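Local atomic coordinates of MccB protein (Escherichia coli, PDB entry 6OM4), a protein that takes part in the biosynthesis of the nucleotide antibiotic microcin C7, acting on the N-formylated peptide MccA and probably activating it with ATP as E1-like enzymes do. Residues D242-G247 and N295-A300; P80-N85 and G103-L108. One frame throughout, in Å; residues are numbered along the deposited sequence.

Contact 1: residues D242-G247 and N295-A300; sequences DIAVFG and NNVAAA
Ala-244 and Ala-298 meet in a buried helix-on-sheet contact of the ThiF-family domain. Strand 243-250 belongs to the mixed eight-stranded sheet, and helix 292-311 lies against it. The local axes run nearly parallel, 14° apart, and approach to 6.9 Å. The backbones are closest at these two alanines, whose CA atoms are 5.0 Å apart. Their methyls touch, with Ala-244 CB 4.0 Å from Ala-298 CB. Ala-244 CB also rests alongside one branch of Val-297, with CG1 at 3.9 Å. With CG1 anti to the backbone N (chi1 166°), this branch is the one that meets the Ala-244 methyl. Ala-298 CB also faces the strand backbone, 3.6 Å from Val-245 O. The side chain of Val-245 leaves on the other side of the sheet, where it packs on the bound peptide. Phe-246 returns to the helix side. Its CB is 4.0 Å from Ala-298 O, and its side chain also touches Leu-301 and Asp-305 farther along the helix. Val-245 and Gly-238 of the neighbouring strand are joined by a backbone hydrogen bond, as are Ala-244 and Ile-325 on the other flank. No hydrogen bond links the two segments. The contact therefore rests on van der Waals packing, and the small alanine methyls allow the close approach of helix and strand.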
# COMPACT_ATOMS: atom_id res chain seq x y z
N ASP A 242 -12.98 -7.95 -13.05
CA ASP A 242 -13.13 -8.58 -11.74
C ASP A 242 -11.80 -8.94 -11.06
O ASP A 242 -11.81 -9.51 -9.97
CB ASP A 242 -14.00 -9.84 -11.89
CG ASP A 242 -13.60 -10.70 -13.08
OD1 ASP A 242 -12.64 -11.40 -12.97
OD2 ASP A 242 -14.26 -10.61 -14.14
N ILE A 243 -10.66 -8.62 -11.67
CA ILE A 243 -9.34 -8.82 -11.07
C ILE A 243 -8.81 -7.50 -10.54
O ILE A 243 -8.58 -6.56 -11.29
CB ILE A 243 -8.32 -9.42 -12.06
CG1 ILE A 243 -8.77 -10.78 -12.61
CG2 ILE A 243 -6.97 -9.50 -11.41
CD1 ILE A 243 -7.85 -11.29 -13.71
N ALA A 244 -8.52 -7.47 -9.23
CA ALA A 244 -7.89 -6.31 -8.59
C ALA A 244 -6.40 -6.33 -8.95
O ALA A 244 -5.80 -7.39 -8.89
CB ALA A 244 -8.08 -6.42 -7.10
N VAL A 245 -5.86 -5.18 -9.36
CA VAL A 245 -4.44 -5.09 -9.74
C VAL A 245 -3.74 -3.99 -8.94
O VAL A 245 -4.25 -2.88 -8.84
CB VAL A 245 -4.26 -4.87 -11.25
CG1 VAL A 245 -2.78 -4.67 -11.62
CG2 VAL A 245 -4.86 -6.03 -12.03
N PHE A 246 -2.53 -4.27 -8.44
CA PHE A 246 -1.72 -3.17 -7.92
C PHE A 246 -0.29 -3.47 -8.27
O PHE A 246 0.08 -4.62 -8.42
CB PHE A 246 -1.88 -2.92 -6.41
CG PHE A 246 -1.30 -3.95 -5.48
CD1 PHE A 246 -1.85 -5.22 -5.38
CD2 PHE A 246 -0.19 -3.68 -4.69
CE1 PHE A 246 -1.35 -6.16 -4.49
CE2 PHE A 246 0.34 -4.63 -3.84
CZ PHE A 246 -0.23 -5.88 -3.74
N GLY A 247 0.47 -2.40 -8.39
CA GLY A 247 1.78 -2.46 -8.95
C GLY A 247 1.79 -2.24 -10.46
O GLY A 247 0.75 -2.20 -11.15
N ASN A 295 -12.36 -2.97 -6.53
CA ASN A 295 -11.84 -1.64 -6.41
C ASN A 295 -11.09 -1.50 -5.08
O ASN A 295 -9.92 -1.05 -5.02
CB ASN A 295 -12.96 -0.61 -6.50
CG ASN A 295 -12.48 0.80 -6.31
OD1 ASN A 295 -12.41 1.30 -5.16
ND2 ASN A 295 -12.19 1.43 -7.42
N ASN A 296 -11.80 -1.83 -4.00
CA ASN A 296 -11.31 -1.54 -2.63
C ASN A 296 -10.07 -2.38 -2.30
O ASN A 296 -9.19 -1.91 -1.60
CB ASN A 296 -12.40 -1.78 -1.59
CG ASN A 296 -13.59 -0.84 -1.74
OD1 ASN A 296 -14.46 -0.81 -0.86
ND2 ASN A 296 -13.63 -0.06 -2.82
N VAL A 297 -9.99 -3.62 -2.79
CA VAL A 297 -8.81 -4.47 -2.56
C VAL A 297 -7.58 -3.83 -3.21
O VAL A 297 -6.49 -3.75 -2.61
CB VAL A 297 -9.04 -5.90 -3.12
CG1 VAL A 297 -7.75 -6.69 -3.22
CG2 VAL A 297 -10.06 -6.67 -2.28
N ALA A 298 -7.74 -3.42 -4.47
CA ALA A 298 -6.65 -2.84 -5.22
C ALA A 298 -6.15 -1.57 -4.55
O ALA A 298 -4.92 -1.33 -4.39
CB ALA A 298 -7.06 -2.53 -6.64
N ALA A 299 -7.13 -0.72 -4.21
CA ALA A 299 -6.82 0.53 -3.55
C ALA A 299 -6.10 0.29 -2.22
O ALA A 299 -5.11 0.95 -1.92
CB ALA A 299 -8.06 1.37 -3.34
N ALA A 300 -6.58 -0.66 -1.42
CA ALA A 300 -6.03 -0.92 -0.10
C ALA A 300 -4.57 -1.33 -0.22
O ALA A 300 -3.70 -0.78 0.48
CB ALA A 300 -6.81 -2.00 0.59

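Contact 2: residues P80-N85 and G103-L108; sequences PSEYNN and GANPVL. Unlike the reference sequence in segment 80-85: Ser-81 (reference Gly).
Tyr-83 lays its ring against Asn-105, and this stack carries the contact between the 80-85 loop and the start of helix 106-114. Asn-105 CB makes a CH-pi contact over one face, 3.9 Å from the ring centroid and 16° off the normal. Asn-105 CG stands anti to the backbone N (chi1 -178°), which lays the amide along the same face. Its plane is 26° from that of the ring, with ND2 3.9 Å from Tyr-83 CE1. Pro-80 CG, from within the same segment as the tyrosine, sits over the opposite face toward its rim.

Apolar and backbone contacts flank the stack. Pro-106 CD lies 4.0 Å from Tyr-83 CB, and Pro-106 CG is 3.3 Å from Tyr-83 O. Ala-104 O approaches the ring obliquely, 3.4 Å from Tyr-83 CD2.

None of the hydrogen bonds joins the two segments. Asn-105 is the N-cap of the helix, and its OD1 accepts from Val-107 N at 3.1 Å. Separately, Gly-103, with positive phi, is the C-prime residue of the Schellman motif that ends helix 93-101.

Asn-105 thus has two tasks: its oxygen caps the helix, while its CB and amide lie against the tyrosine. The capping bond would limit rotation of the stacked amide.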
# COMPACT_ATOMS: atom_id res chain seq x y z
N PRO A 80 12.09 -2.68 22.19
CA PRO A 80 12.66 -1.68 23.07
C PRO A 80 11.54 -0.83 23.70
O PRO A 80 10.66 -0.38 22.99
CB PRO A 80 13.55 -0.85 22.15
CG PRO A 80 13.95 -1.84 21.12
CD PRO A 80 12.69 -2.65 20.87
N SER A 81 11.66 -0.57 24.99
CA SER A 81 10.74 0.26 25.72
C SER A 81 10.67 1.66 25.08
O SER A 81 9.58 2.29 25.04
CB SER A 81 11.13 0.36 27.16
OG SER A 81 10.29 1.28 27.83
N GLU A 82 11.83 2.10 24.57
CA GLU A 82 12.06 3.33 23.73
C GLU A 82 10.95 3.51 22.67
O GLU A 82 10.47 4.63 22.38
CB GLU A 82 13.48 3.15 23.14
CG GLU A 82 14.02 4.22 22.20
CD GLU A 82 15.31 3.86 21.47
OE1 GLU A 82 15.93 2.82 21.79
OE2 GLU A 82 15.68 4.61 20.53
N TYR A 83 10.50 2.39 22.09
CA TYR A 83 9.60 2.41 20.92
C TYR A 83 8.13 2.47 21.34
O TYR A 83 7.26 2.47 20.48
CB TYR A 83 9.86 1.18 20.04
CG TYR A 83 11.18 1.15 19.32
CD1 TYR A 83 12.16 2.11 19.51
CD2 TYR A 83 11.48 0.09 18.47
CE1 TYR A 83 13.39 2.03 18.88
CE2 TYR A 83 12.70 -0.00 17.84
CZ TYR A 83 13.67 0.96 18.04
OH TYR A 83 14.88 0.85 17.40
N ASN A 84 7.83 2.57 22.64
CA ASN A 84 6.47 2.53 23.13
C ASN A 84 6.23 3.70 24.09
O ASN A 84 6.52 3.58 25.24
CB ASN A 84 6.20 1.22 23.87
CG ASN A 84 4.73 1.06 24.12
OD1 ASN A 84 3.97 0.93 23.16
ND2 ASN A 84 4.34 1.11 25.39
N ASN A 85 5.72 4.83 23.60
CA ASN A 85 5.75 6.08 24.40
C ASN A 85 4.71 7.06 23.86
O ASN A 85 3.52 6.76 23.87
CB ASN A 85 7.16 6.70 24.43
CG ASN A 85 8.14 6.03 25.38
OD1 ASN A 85 7.84 5.75 26.54
ND2 ASN A 85 9.36 5.80 24.91
N GLY A 103 9.45 -4.27 14.05
CA GLY A 103 10.73 -3.95 14.66
C GLY A 103 11.13 -2.50 14.42
O GLY A 103 12.29 -2.13 14.65
N ALA A 104 10.14 -1.66 14.06
CA ALA A 104 10.38 -0.25 13.75
C ALA A 104 10.10 0.64 14.97
O ALA A 104 9.35 0.30 15.85
CB ALA A 104 9.56 0.19 12.55
N ASN A 105 10.78 1.80 15.02
CA ASN A 105 10.41 2.90 15.93
C ASN A 105 9.24 3.65 15.32
O ASN A 105 9.41 4.31 14.30
CB ASN A 105 11.59 3.85 16.16
CG ASN A 105 11.28 4.97 17.12
OD1 ASN A 105 10.12 5.35 17.34
ND2 ASN A 105 12.34 5.54 17.69
N PRO A 106 8.01 3.55 15.88
CA PRO A 106 6.82 4.10 15.24
C PRO A 106 6.86 5.63 15.07
O PRO A 106 6.30 6.17 14.10
CB PRO A 106 5.69 3.66 16.19
CG PRO A 106 6.35 3.48 17.52
CD PRO A 106 7.73 2.95 17.20
N VAL A 107 7.55 6.32 15.99
CA VAL A 107 7.63 7.80 15.87
C VAL A 107 8.47 8.18 14.64
O VAL A 107 8.16 9.22 14.00
CB VAL A 107 8.15 8.47 17.16
CG1 VAL A 107 8.29 9.98 17.01
CG2 VAL A 107 7.27 8.15 18.36
N LEU A 108 9.53 7.42 14.30
CA LEU A 108 10.34 7.75 13.11
C LEU A 108 9.58 7.44 11.81
O LEU A 108 9.66 8.18 10.86
CB LEU A 108 11.69 7.05 13.15
CG LEU A 108 12.49 7.32 14.42
CD1 LEU A 108 13.83 6.57 14.38
CD2 LEU A 108 12.73 8.81 14.59

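Overall arrangement
Both segments of contact 2 come earlier in the chain than those of contact 1. The centres of the contacts are 31 Å apart and their nearest atoms about 18 Å, so they do not touch. Contact 1 is buried, its centre about 11 Å from the centre of the chain. It lies near the nucleotide pocket: the side chain of Ala-298 is about 5 Å from that of Tyr-239, an ATP-binding residue, and about 10 Å from the bound adenosine phosphoramidate. Pyrophosphate is farther, at about 14 Å. Contact 2 is at the surface, its centre about 21 Å from the chain centre. It joins the loop after strand 78-80 to the start of helix 106-114.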